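Local coordinates for RagA protein (Porphyromonas gingivalis, PDB 6SLN) that probably takes up substrates across the outer membrane as a TonB-dependent receptor, a transmembrane beta-barrel with a plug domain in its lumen, at residues 96-101 / 585-590; 513-518 / 578-583; 611-616 / 629-634. One frame throughout, in Å; residues are numbered along the deposited sequence.

Read from its N-terminal end, the modelled chain shows how one plug-to-barrel contact sits beside two contacts between wall strands. Residues 96-101 precede the first plug strand, 102-106. Much later, strands 515-540 and 561-580 pair, and contact 2 closes their 60-residue loop at the end where a short turn leads to strand 584-595. That next strand meets 96-101 in contact 1, closing a far longer loop of 484 residues that contains contact 2 entirely. Contact 3 follows in series, pairing strands 604-614 and 627-641. Backbone bonds I586 to Y578 and D587 to G611 join the three: contacts 2 and 3 belong to the barrel wall, and contact 1 ties the plug to it.

Contact 1: residues 96-101 / 585-590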
loop_
_atom_site.group_PDB
_atom_site.type_symbol
_atom_site.label_atom_id
_atom_site.label_comp_id
_atom_site.label_asym_id
_atom_site.label_seq_id
_atom_site.Cartn_x
_atom_site.Cartn_y
_atom_site.Cartn_z
ATOM N N SER A 96 -29.419 -32.247 -6.189
ATOM C CA SER A 96 -30.610 -32.325 -5.350
ATOM C C SER A 96 -30.651 -33.648 -4.599
ATOM O O SER A 96 -29.604 -34.230 -4.294
ATOM C CB SER A 96 -31.877 -32.168 -6.201
ATOM O OG SER A 96 -31.674 -31.260 -7.273
ATOM N N THR A 97 -31.860 -34.124 -4.310
ATOM C CA THR A 97 -32.084 -35.494 -3.871
ATOM C C THR A 97 -33.583 -35.764 -3.820
ATOM O O THR A 97 -34.395 -34.851 -3.637
ATOM C CB THR A 97 -31.430 -35.778 -2.511
ATOM O OG1 THR A 97 -31.273 -37.195 -2.343
ATOM C CG2 THR A 97 -32.263 -35.223 -1.387
ATOM N N VAL A 98 -33.925 -37.045 -3.967
ATOM C CA VAL A 98 -35.312 -37.466 -4.132
ATOM C C VAL A 98 -36.143 -37.169 -2.885
ATOM O O VAL A 98 -37.346 -36.892 -2.981
ATOM C CB VAL A 98 -35.337 -38.968 -4.493
ATOM C CG1 VAL A 98 -36.654 -39.345 -5.168
ATOM C CG2 VAL A 98 -34.116 -39.349 -5.359
ATOM N N SER A 99 -35.525 -37.230 -1.701
ATOM C CA SER A 99 -36.197 -37.014 -0.425
ATOM C C SER A 99 -36.107 -35.577 0.059
ATOM O O SER A 99 -36.722 -35.242 1.076
ATOM C CB SER A 99 -35.585 -37.908 0.661
ATOM O OG SER A 99 -35.192 -39.164 0.151
ATOM N N GLY A 100 -35.339 -34.732 -0.624
ATOM C CA GLY A 100 -34.973 -33.453 -0.058
ATOM C C GLY A 100 -36.050 -32.401 -0.247
ATOM O O GLY A 100 -36.764 -32.380 -1.249
ATOM N N SER A 101 -36.164 -31.527 0.752
ATOM C CA SER A 101 -36.934 -30.289 0.656
ATOM C C SER A 101 -36.170 -29.357 -0.276
ATOM O O SER A 101 -35.212 -28.695 0.137
ATOM C CB SER A 101 -37.120 -29.673 2.043
ATOM O OG SER A 101 -38.268 -28.836 2.129
ATOM N N TYR A 585 -37.944 -44.896 -2.468
ATOM C CA TYR A 585 -36.564 -44.447 -2.603
ATOM C C TYR A 585 -35.991 -44.130 -1.226
ATOM O O TYR A 585 -36.680 -43.565 -0.370
ATOM C CB TYR A 585 -36.465 -43.209 -3.514
ATOM C CG TYR A 585 -36.981 -43.431 -4.918
ATOM C CD1 TYR A 585 -36.153 -43.932 -5.914
ATOM C CD2 TYR A 585 -38.302 -43.147 -5.244
ATOM C CE1 TYR A 585 -36.627 -44.141 -7.203
ATOM C CE2 TYR A 585 -38.788 -43.353 -6.530
ATOM C CZ TYR A 585 -37.946 -43.848 -7.505
ATOM O OH TYR A 585 -38.421 -44.055 -8.780
ATOM N N ILE A 586 -34.729 -44.504 -1.011
ATOM C CA ILE A 586 -34.014 -44.178 0.218
ATOM C C ILE A 586 -32.682 -43.534 -0.136
ATOM O O ILE A 586 -31.941 -44.046 -0.981
ATOM C CB ILE A 586 -33.787 -45.409 1.108
ATOM C CG1 ILE A 586 -35.129 -46.024 1.511
ATOM C CG2 ILE A 586 -32.995 -45.000 2.338
ATOM C CD1 ILE A 586 -35.703 -45.467 2.797
ATOM N N ASP A 587 -32.395 -42.405 0.500
ATOM C CA ASP A 587 -31.112 -41.731 0.430
ATOM C C ASP A 587 -30.410 -41.874 1.770
ATOM O O ASP A 587 -31.048 -41.950 2.826
ATOM C CB ASP A 587 -31.274 -40.246 0.087
ATOM C CG ASP A 587 -32.037 -40.025 -1.205
ATOM O OD1 ASP A 587 -31.822 -40.787 -2.172
ATOM O OD2 ASP A 587 -32.860 -39.087 -1.250
ATOM N N PHE A 588 -29.088 -41.911 1.717
ATOM C CA PHE A 588 -28.278 -42.074 2.909
ATOM C C PHE A 588 -26.965 -41.357 2.636
ATOM O O PHE A 588 -26.385 -41.522 1.561
ATOM C CB PHE A 588 -28.079 -43.561 3.216
ATOM C CG PHE A 588 -27.014 -43.830 4.222
ATOM C CD1 PHE A 588 -27.064 -43.234 5.477
ATOM C CD2 PHE A 588 -25.955 -44.673 3.920
ATOM C CE1 PHE A 588 -26.074 -43.472 6.422
ATOM C CE2 PHE A 588 -24.963 -44.917 4.858
ATOM C CZ PHE A 588 -25.025 -44.313 6.114
ATOM N N SER A 589 -26.519 -40.538 3.580
ATOM C CA SER A 589 -25.318 -39.740 3.405
ATOM C C SER A 589 -24.485 -39.800 4.678
ATOM O O SER A 589 -25.034 -39.759 5.783
ATOM C CB SER A 589 -25.678 -38.291 3.068
ATOM O OG SER A 589 -25.827 -37.496 4.238
ATOM N N VAL A 590 -23.167 -39.941 4.527
ATOM C CA VAL A 590 -22.229 -39.702 5.618
ATOM C C VAL A 590 -21.072 -38.888 5.056
ATOM O O VAL A 590 -20.714 -39.010 3.882
ATOM C CB VAL A 590 -21.731 -41.005 6.297
ATOM C CG1 VAL A 590 -20.936 -41.844 5.344
ATOM C CG2 VAL A 590 -20.902 -40.683 7.539
#
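T97 and S99 meet the barrel residue D587 where the N-terminal loop of the plug touches the barrel wall, in the plug-in-barrel architecture of TonB-dependent receptors. Residues T97 to G100 make a type I beta turn, closed by G100 N on T97 O, and strand 585-590 presents its D587 carboxylate to that turn. Here the contact is tight and polar. One oxygen, D587 OD2, takes three hydrogen bonds. The hydroxyls T97 OG1 and S99 OG each give it one of 2.7 Å. S99 N adds a longer third to D587 OD2, of 3.3 Å and nearly in line with the C-O bond of the acid. Both hydroxyls come from outside the carboxylate plane, that of T97 80° out of it and that of S99 53°. Such a grip fixes the rotation of the buried acid and would probably help to keep it negatively charged. The strand neighbour N577 and the plug residue S190 pack around the same spot.

Toward the partly exposed side the contact is looser and apolar. V98 meets Y585 obliquely, while M613 of the adjacent strand touches both. The branch that reaches across is CG1, turned anti to the backbone N of V98 (chi1 -159°), and it stops 4.1 Å from CG of Y585.

Contact 2: residues 513-518 / 578-583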
loop_
_atom_site.group_PDB
_atom_site.type_symbol
_atom_site.label_atom_id
_atom_site.label_comp_id
_atom_site.label_asym_id
_atom_site.label_seq_id
_atom_site.Cartn_x
_atom_site.Cartn_y
_atom_site.Cartn_z
ATOM N N GLU A 513 -33.905 -54.635 -12.442
ATOM C CA GLU A 513 -35.078 -54.049 -13.109
ATOM C C GLU A 513 -35.907 -53.360 -12.038
ATOM O O GLU A 513 -36.420 -52.256 -12.249
ATOM C CB GLU A 513 -35.949 -55.072 -13.862
ATOM C CG GLU A 513 -36.677 -54.579 -15.127
ATOM C CD GLU A 513 -37.993 -53.841 -14.871
ATOM O OE1 GLU A 513 -38.365 -53.654 -13.690
ATOM O OE2 GLU A 513 -38.665 -53.473 -15.867
ATOM N N LYS A 514 -36.011 -53.991 -10.873
ATOM C CA LYS A 514 -36.774 -53.452 -9.762
ATOM C C LYS A 514 -35.886 -52.906 -8.647
ATOM O O LYS A 514 -36.388 -52.609 -7.558
ATOM C CB LYS A 514 -37.700 -54.536 -9.222
ATOM C CG LYS A 514 -38.732 -55.038 -10.218
ATOM C CD LYS A 514 -39.710 -55.974 -9.538
ATOM C CE LYS A 514 -40.886 -55.220 -8.974
ATOM N NZ LYS A 514 -41.962 -56.108 -8.439
ATOM N N HIS A 515 -34.581 -52.762 -8.884
ATOM C CA HIS A 515 -33.670 -52.287 -7.842
ATOM C C HIS A 515 -32.567 -51.471 -8.504
ATOM O O HIS A 515 -31.725 -52.027 -9.216
ATOM C CB HIS A 515 -33.073 -53.450 -7.055
ATOM C CG HIS A 515 -34.060 -54.201 -6.217
ATOM N ND1 HIS A 515 -34.379 -53.834 -4.927
ATOM C CD2 HIS A 515 -34.784 -55.316 -6.478
ATOM C CE1 HIS A 515 -35.258 -54.689 -4.432
ATOM N NE2 HIS A 515 -35.523 -55.596 -5.355
ATOM N N ASP A 516 -32.566 -50.161 -8.272
ATOM C CA ASP A 516 -31.507 -49.274 -8.738
ATOM C C ASP A 516 -30.752 -48.742 -7.534
ATOM O O ASP A 516 -31.360 -48.207 -6.605
ATOM C CB ASP A 516 -32.066 -48.108 -9.556
ATOM C CG ASP A 516 -32.728 -48.560 -10.839
ATOM O OD1 ASP A 516 -33.966 -48.396 -10.967
ATOM O OD2 ASP A 516 -32.003 -49.079 -11.719
ATOM N N LEU A 517 -29.440 -48.896 -7.541
ATOM C CA LEU A 517 -28.609 -48.316 -6.502
ATOM C C LEU A 517 -27.646 -47.318 -7.130
ATOM O O LEU A 517 -27.144 -47.529 -8.239
ATOM C CB LEU A 517 -27.849 -49.394 -5.726
ATOM C CG LEU A 517 -27.025 -48.863 -4.549
ATOM C CD1 LEU A 517 -27.929 -48.547 -3.365
ATOM C CD2 LEU A 517 -25.925 -49.841 -4.149
ATOM N N THR A 518 -27.419 -46.214 -6.428
ATOM C CA THR A 518 -26.457 -45.205 -6.835
ATOM C C THR A 518 -25.547 -44.918 -5.653
ATOM O O THR A 518 -26.026 -44.666 -4.542
ATOM C CB THR A 518 -27.150 -43.922 -7.302
ATOM O OG1 THR A 518 -27.885 -44.190 -8.502
ATOM C CG2 THR A 518 -26.122 -42.836 -7.554
ATOM N N TYR A 578 -31.032 -45.510 -3.265
ATOM C CA TYR A 578 -31.646 -46.796 -3.540
ATOM C C TYR A 578 -33.061 -46.593 -4.077
ATOM O O TYR A 578 -33.754 -45.642 -3.704
ATOM C CB TYR A 578 -31.664 -47.632 -2.267
ATOM C CG TYR A 578 -32.337 -48.964 -2.391
ATOM C CD1 TYR A 578 -33.715 -49.077 -2.288
ATOM C CD2 TYR A 578 -31.591 -50.119 -2.571
ATOM C CE1 TYR A 578 -34.337 -50.298 -2.391
ATOM C CE2 TYR A 578 -32.206 -51.351 -2.667
ATOM C CZ TYR A 578 -33.579 -51.430 -2.581
ATOM O OH TYR A 578 -34.202 -52.644 -2.683
ATOM N N GLY A 579 -33.492 -47.492 -4.959
ATOM C CA GLY A 579 -34.790 -47.333 -5.584
ATOM C C GLY A 579 -35.508 -48.619 -5.947
ATOM O O GLY A 579 -35.381 -49.100 -7.076
ATOM N N PHE A 580 -36.289 -49.165 -5.012
ATOM C CA PHE A 580 -37.016 -50.406 -5.254
ATOM C C PHE A 580 -38.294 -50.146 -6.036
ATOM O O PHE A 580 -39.058 -49.227 -5.723
ATOM C CB PHE A 580 -37.363 -51.110 -3.941
ATOM C CG PHE A 580 -38.350 -52.237 -4.109
ATOM C CD1 PHE A 580 -38.114 -53.260 -5.021
ATOM C CD2 PHE A 580 -39.517 -52.270 -3.373
ATOM C CE1 PHE A 580 -39.017 -54.289 -5.192
ATOM C CE2 PHE A 580 -40.424 -53.306 -3.536
ATOM C CZ PHE A 580 -40.174 -54.314 -4.447
ATOM N N ASP A 581 -38.544 -50.998 -7.031
ATOM C CA ASP A 581 -39.593 -50.768 -8.018
ATOM C C ASP A 581 -39.368 -49.347 -8.521
ATOM O O ASP A 581 -38.218 -48.980 -8.812
ATOM C CB ASP A 581 -40.954 -51.029 -7.407
ATOM C CG ASP A 581 -41.883 -51.800 -8.323
ATOM O OD1 ASP A 581 -42.460 -52.823 -7.886
ATOM O OD2 ASP A 581 -42.038 -51.377 -9.485
ATOM N N LYS A 582 -40.398 -48.519 -8.612
ATOM C CA LYS A 582 -40.198 -47.097 -8.849
ATOM C C LYS A 582 -41.151 -46.278 -7.981
ATOM O O LYS A 582 -41.755 -45.297 -8.432
ATOM C CB LYS A 582 -40.351 -46.751 -10.332
ATOM C CG LYS A 582 -39.985 -47.868 -11.323
ATOM C CD LYS A 582 -38.488 -47.873 -11.674
ATOM C CE LYS A 582 -38.207 -48.635 -12.963
ATOM N NZ LYS A 582 -37.812 -50.056 -12.713
ATOM N N TRP A 583 -41.292 -46.671 -6.713
ATOM C CA TRP A 583 -42.068 -45.893 -5.751
ATOM C C TRP A 583 -41.376 -45.665 -4.414
ATOM O O TRP A 583 -41.641 -44.635 -3.786
ATOM C CB TRP A 583 -43.425 -46.560 -5.495
ATOM C CG TRP A 583 -43.464 -47.476 -4.284
ATOM C CD1 TRP A 583 -43.661 -47.118 -2.973
ATOM C CD2 TRP A 583 -43.348 -48.898 -4.293
ATOM N NE1 TRP A 583 -43.663 -48.237 -2.171
ATOM C CE2 TRP A 583 -43.473 -49.341 -2.959
ATOM C CE3 TRP A 583 -43.149 -49.840 -5.299
ATOM C CZ2 TRP A 583 -43.394 -50.688 -2.612
ATOM C CZ3 TRP A 583 -43.071 -51.178 -4.954
ATOM C CH2 TRP A 583 -43.184 -51.589 -3.622
#
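H515 to L517 pair with F580 to Y578 in antiparallel strands, whose axes approach to 4.7 Å with directions 176° apart. D516 and G579 are the hydrogen-bonded pair, D516 N giving a bond of 3.2 Å to G579 O and G579 N a weak one back to D516 O. Beyond it, D581 N bonds K514 O at 2.7 Å, carrying the pairing to the point where strand 561-580 ends.

H515, L517, Y578 and F580 share one face of the sheet. The rings of H515 and F580 point the same way, close to parallel (27°) but slid apart, centroids 4.8 Å from each other, and F580 brings CD1 over a face of the imidazole. Y578 runs beside H515, pointing the same way, its phenol end at the edge of the imidazole, rim to rim, and L517 CD1 comes to the edge of the phenol ring, 4.0 Å from CB of Y578. A cluster of this kind beside a short turn is consistent with the aromatic belt that many outer-membrane barrels carry near the membrane boundary.

On the opposite face D516 turns its OD2 to S510 of the preceding strand. The turn residues add charge pairs at the exposed rim. K514 runs alongside D581 and bends at chi3 (90°), and its NZ forms a salt bridge of 3.4 Å with D581 OD1. K582, bent twice along its chain, crosses E513 at about a right angle, with NZ in a long salt bridge of 3.8 Å to E513 OE1.

Contact 3: residues 611-616 / 629-634; sequences GGMFDI and DLRLKM
F614 N gives L632 O a hydrogen bond of 2.7 Å, nearly straight (165° at the hydrogen), and L632 N answers with one of 3.0 Å to F614 O. A second reciprocal pair joins G612 to M634, its N-H on M634 O at 2.8 Å. Between them M613 and K633 form a non-hydrogen-bonded pair, the regular register of neighbouring antiparallel strands in the barrel wall, here joined through helix 616-621.

One face, with F614, L632 and M634, is apolar. L632 sets its CG anti to the backbone N (chi1 -177°), and its CD1 lies 3.5 Å from F614 CD2, obliquely to the ring; the methyl CE of M634 approaches the same ring from farther off. I616 adds its own tip, CD1 touching L632 CB at 3.5 Å, so the leucine is met both by the phenyl ring and by the isoleucine.

On the other face M613, its chain bent at chi2 and chi3, lays CE against R631 CD at 3.7 Å. R631 is held by a salt bridge of 2.7 Å from NH1 to D629 OD2, within its own strand. The guanidinium probably eases the proximity of the two acids, since D615 OD1 stands 4.0 Å from D629 OD1. K633 leads its amine away from the contact, to a salt bridge with E699.

Just past the end of strand 604-614, D615 is the N-cap of helix 616-621, accepting N618 N on OD1, while strand 584-595 pairs beyond 611-613 and strand 678-691 flanks 629-634, its F685 and L687 touching L632.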
loop_
_atom_site.group_PDB
_atom_site.type_symbol
_atom_site.label_atom_id
_atom_site.label_comp_id
_atom_site.label_asym_id
_atom_site.label_seq_id
_atom_site.Cartn_x
_atom_site.Cartn_y
_atom_site.Cartn_z
ATOM N N GLY A 611 -32.735 -40.333 4.261
ATOM C CA GLY A 611 -33.898 -39.769 3.621
ATOM C C GLY A 611 -34.751 -40.851 2.980
ATOM O O GLY A 611 -34.278 -41.938 2.650
ATOM N N GLY A 612 -36.030 -40.526 2.825
ATOM C CA GLY A 612 -36.969 -41.419 2.182
ATOM C C GLY A 612 -37.999 -40.659 1.379
ATOM O O GLY A 612 -38.509 -39.631 1.831
ATOM N N MET A 613 -38.285 -41.135 0.169
ATOM C CA MET A 613 -39.383 -40.628 -0.646
ATOM C C MET A 613 -40.246 -41.811 -1.062
ATOM O O MET A 613 -39.765 -42.721 -1.746
ATOM C CB MET A 613 -38.868 -39.875 -1.879
ATOM C CG MET A 613 -39.969 -39.239 -2.738
ATOM S SD MET A 613 -40.873 -40.370 -3.845
ATOM C CE MET A 613 -40.102 -39.976 -5.412
ATOM N N PHE A 614 -41.521 -41.787 -0.674
ATOM C CA PHE A 614 -42.465 -42.863 -0.959
ATOM C C PHE A 614 -43.534 -42.337 -1.902
ATOM O O PHE A 614 -44.247 -41.387 -1.563
ATOM C CB PHE A 614 -43.097 -43.388 0.327
ATOM C CG PHE A 614 -42.104 -43.634 1.422
ATOM C CD1 PHE A 614 -41.488 -44.869 1.551
ATOM C CD2 PHE A 614 -41.774 -42.625 2.317
ATOM C CE1 PHE A 614 -40.576 -45.098 2.551
ATOM C CE2 PHE A 614 -40.857 -42.846 3.321
ATOM C CZ PHE A 614 -40.257 -44.086 3.440
ATOM N N ASP A 615 -43.654 -42.953 -3.072
ATOM C CA ASP A 615 -44.530 -42.432 -4.119
ATOM C C ASP A 615 -45.922 -43.033 -3.970
ATOM O O ASP A 615 -46.201 -44.122 -4.477
ATOM C CB ASP A 615 -43.954 -42.717 -5.497
ATOM C CG ASP A 615 -44.529 -41.805 -6.547
ATOM O OD1 ASP A 615 -45.775 -41.681 -6.606
ATOM O OD2 ASP A 615 -43.738 -41.187 -7.294
ATOM N N ILE A 616 -46.811 -42.300 -3.306
ATOM C CA ILE A 616 -48.108 -42.865 -2.965
ATOM C C ILE A 616 -49.025 -42.938 -4.183
ATOM O O ILE A 616 -49.859 -43.847 -4.276
ATOM C CB ILE A 616 -48.716 -42.050 -1.810
ATOM C CG1 ILE A 616 -47.927 -42.325 -0.526
ATOM C CG2 ILE A 616 -50.186 -42.365 -1.617
ATOM C CD1 ILE A 616 -48.101 -41.284 0.555
ATOM N N ASP A 629 -50.537 -36.426 -8.993
ATOM C CA ASP A 629 -49.313 -36.898 -8.361
ATOM C C ASP A 629 -49.408 -36.668 -6.860
ATOM O O ASP A 629 -49.952 -35.657 -6.413
ATOM C CB ASP A 629 -48.055 -36.210 -8.916
ATOM C CG ASP A 629 -46.796 -37.053 -8.705
ATOM O OD1 ASP A 629 -46.916 -38.162 -8.128
ATOM O OD2 ASP A 629 -45.693 -36.615 -9.105
ATOM N N LEU A 630 -48.896 -37.628 -6.095
ATOM C CA LEU A 630 -48.768 -37.499 -4.651
ATOM C C LEU A 630 -47.454 -38.148 -4.248
ATOM O O LEU A 630 -47.161 -39.270 -4.676
ATOM C CB LEU A 630 -49.945 -38.159 -3.920
ATOM C CG LEU A 630 -50.379 -37.471 -2.627
ATOM C CD1 LEU A 630 -51.746 -37.946 -2.230
ATOM C CD2 LEU A 630 -49.389 -37.736 -1.508
ATOM N N ARG A 631 -46.663 -37.438 -3.446
ATOM C CA ARG A 631 -45.421 -37.978 -2.917
ATOM C C ARG A 631 -45.294 -37.624 -1.441
ATOM O O ARG A 631 -45.724 -36.557 -0.992
ATOM C CB ARG A 631 -44.199 -37.473 -3.691
ATOM C CG ARG A 631 -44.124 -37.965 -5.126
ATOM C CD ARG A 631 -42.847 -37.500 -5.803
ATOM N NE ARG A 631 -42.654 -36.054 -5.692
ATOM C CZ ARG A 631 -43.064 -35.173 -6.597
ATOM N NH1 ARG A 631 -43.698 -35.592 -7.685
ATOM N NH2 ARG A 631 -42.845 -33.878 -6.411
ATOM N N LEU A 632 -44.709 -38.554 -0.694
ATOM C CA LEU A 632 -44.453 -38.425 0.732
ATOM C C LEU A 632 -42.948 -38.558 0.932
ATOM O O LEU A 632 -42.314 -39.433 0.333
ATOM C CB LEU A 632 -45.250 -39.493 1.503
ATOM C CG LEU A 632 -45.303 -39.659 3.024
ATOM C CD1 LEU A 632 -44.000 -40.203 3.556
ATOM C CD2 LEU A 632 -45.646 -38.359 3.697
ATOM N N LYS A 633 -42.369 -37.676 1.738
ATOM C CA LYS A 633 -40.921 -37.639 1.881
ATOM C C LYS A 633 -40.560 -37.235 3.299
ATOM O O LYS A 633 -41.150 -36.302 3.851
ATOM C CB LYS A 633 -40.278 -36.660 0.876
ATOM C CG LYS A 633 -41.123 -35.428 0.559
ATOM C CD LYS A 633 -40.751 -34.793 -0.780
ATOM C CE LYS A 633 -39.474 -33.955 -0.687
ATOM N NZ LYS A 633 -39.652 -32.645 0.016
ATOM N N MET A 634 -39.593 -37.934 3.888
ATOM C CA MET A 634 -39.034 -37.478 5.147
ATOM C C MET A 634 -37.527 -37.692 5.179
ATOM O O MET A 634 -36.996 -38.612 4.556
ATOM C CB MET A 634 -39.674 -38.161 6.345
ATOM C CG MET A 634 -39.465 -39.642 6.396
ATOM S SD MET A 634 -40.750 -40.340 7.434
ATOM C CE MET A 634 -42.175 -40.170 6.377
#